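Local coordinates for protein methylmalonyl-CoA carboxyltransferase 12S subunit (Propionibacterium freudenreichii, PDB 1ON3) that catalyses transfer of the carboxyl group from methylmalonyl-CoA to the biotin of the 1.3S subunit, forming propanoyl-CoA in the transcarboxylase core, at residues P205-I208 with K209-G213. Sequence-based numbering, arbitrary orientation.
Sequences PQVI and KSVTG
Ile-208 and Thr-212 meet one turn apart on the short helix 205-212, which borders the methylmalonic acid pocket at Val-207 and is followed by Gly-213. Its alpha-helical character rests on successive i to i+4 bonds, beginning with Lys-209 N to Pro-205 O at 2.9 Å. The next, Ser-210 N to Gln-206 O, is nearly straight, with an N-H...O angle of 168°. Gln-206 O also accepts from a water at 2.9 Å. That water lies 2.7 Å from Ser-210 OG, bridging the hydroxyl and the carbonyl on an exposed face of the helix.

Ile-208 O gathers the last turn. Its principal donor is Thr-212 N at 2.7 Å, while the amides of Val-211 and Gly-213 add weak bonds; Gly-213 N also makes a weak bond to Lys-209 O. A chi1 of 78° sets Thr-212 OG1 between its own N and carbonyl carbon and turns it back over the preceding turn, 3.0 Å from Ile-208 O. The hydroxyl is hydrogen-bonded to Glu-214 OE2, just past the helix. The two side chains run alongside each other, Ile-208 CG2 touching Thr-212 OG1 at 3.5 Å. Around them, Ile-208 packs on Leu-221 of helix 218-222 and on Gly-376 of the second subunit, whose Pro-375 meets Val-211 and Thr-212.

One residue earlier in each turn, Val-207 CG1 and Val-211 CG2 make a looser apolar contact at 4.3 Å. Lys-209 sends its amine beyond the helix to a salt bridge with Asp-215. Gly-213, with phi 81°, is the first residue to leave helical geometry. The arrangement is that of a short helix followed by a positive-phi glycine, beside the methylmalonic acid pocket at a subunit interface, within a carboxyltransferase domain of the crotonase-like fold.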
loop_
_atom_site.group_PDB
_atom_site.type_symbol
_atom_site.label_atom_id
_atom_site.label_comp_id
_atom_site.label_asym_id
_atom_site.label_seq_id
_atom_site.Cartn_x
_atom_site.Cartn_y
_atom_site.Cartn_z
ATOM N N PRO E 205 42.502 16.242 24.478
ATOM C CA PRO E 205 43.079 16.445 25.810
ATOM C C PRO E 205 43.645 17.854 25.974
ATOM O O PRO E 205 43.453 18.488 27.011
ATOM C CB PRO E 205 44.174 15.384 25.883
ATOM C CG PRO E 205 43.679 14.307 24.967
ATOM C CD PRO E 205 43.143 15.102 23.800
ATOM N N GLN E 206 44.346 18.338 24.953
ATOM C CA GLN E 206 44.926 19.672 25.020
ATOM C C GLN E 206 43.820 20.688 25.269
ATOM O O GLN E 206 43.887 21.466 26.216
ATOM C CB GLN E 206 45.663 20.018 23.717
ATOM C CG GLN E 206 46.917 19.189 23.426
ATOM C CD GLN E 206 46.623 17.709 23.230
ATOM O OE1 GLN E 206 45.696 17.339 22.504
ATOM N NE2 GLN E 206 47.419 16.856 23.868
ATOM N N VAL E 207 42.796 20.667 24.422
ATOM C CA VAL E 207 41.689 21.597 24.566
ATOM C C VAL E 207 41.030 21.464 25.936
ATOM O O VAL E 207 40.695 22.469 26.565
ATOM C CB VAL E 207 40.640 21.395 23.452
ATOM C CG1 VAL E 207 39.463 22.331 23.662
ATOM C CG2 VAL E 207 41.274 21.643 22.093
ATOM N N ILE E 208 40.850 20.230 26.404
ATOM C CA ILE E 208 40.234 20.008 27.712
ATOM C C ILE E 208 41.061 20.665 28.813
ATOM O O ILE E 208 40.517 21.256 29.746
ATOM C CB ILE E 208 40.095 18.493 28.024
ATOM C CG1 ILE E 208 38.990 17.889 27.147
ATOM C CG2 ILE E 208 39.785 18.289 29.497
ATOM C CD1 ILE E 208 38.783 16.392 27.336
ATOM N N LYS E 209 42.381 20.548 28.705
ATOM C CA LYS E 209 43.269 21.146 29.696
ATOM C C LYS E 209 43.135 22.664 29.611
ATOM O O LYS E 209 42.972 23.338 30.624
ATOM C CB LYS E 209 44.721 20.734 29.431
ATOM C CG LYS E 209 45.712 21.266 30.453
ATOM C CD LYS E 209 45.371 20.773 31.854
ATOM C CE LYS E 209 46.329 21.322 32.910
ATOM N NZ LYS E 209 47.736 20.908 32.659
ATOM N N SER E 210 43.182 23.187 28.387
ATOM C CA SER E 210 43.070 24.621 28.157
ATOM C C SER E 210 41.771 25.187 28.697
ATOM O O SER E 210 41.722 26.340 29.116
ATOM C CB SER E 210 43.160 24.935 26.664
ATOM O OG SER E 210 44.412 24.540 26.131
ATOM N N VAL E 211 40.717 24.381 28.701
ATOM C CA VAL E 211 39.433 24.868 29.178
ATOM C C VAL E 211 39.060 24.501 30.604
ATOM O O VAL E 211 38.564 25.349 31.337
ATOM C CB VAL E 211 38.289 24.422 28.245
ATOM C CG1 VAL E 211 36.940 24.821 28.839
ATOM C CG2 VAL E 211 38.472 25.052 26.878
ATOM N N THR E 212 39.282 23.255 31.008
ATOM C CA THR E 212 38.918 22.845 32.363
ATOM C C THR E 212 40.140 22.627 33.248
ATOM O O THR E 212 40.014 22.487 34.465
ATOM C CB THR E 212 38.103 21.530 32.361
ATOM O OG1 THR E 212 38.986 20.421 32.165
ATOM C CG2 THR E 212 37.065 21.541 31.240
ATOM N N GLY E 213 41.316 22.592 32.633
ATOM C CA GLY E 213 42.535 22.372 33.388
ATOM C C GLY E 213 42.767 20.902 33.698
ATOM O O GLY E 213 43.792 20.535 34.274
HETATM O O HOH W 1 46.372 22.857 26.831
#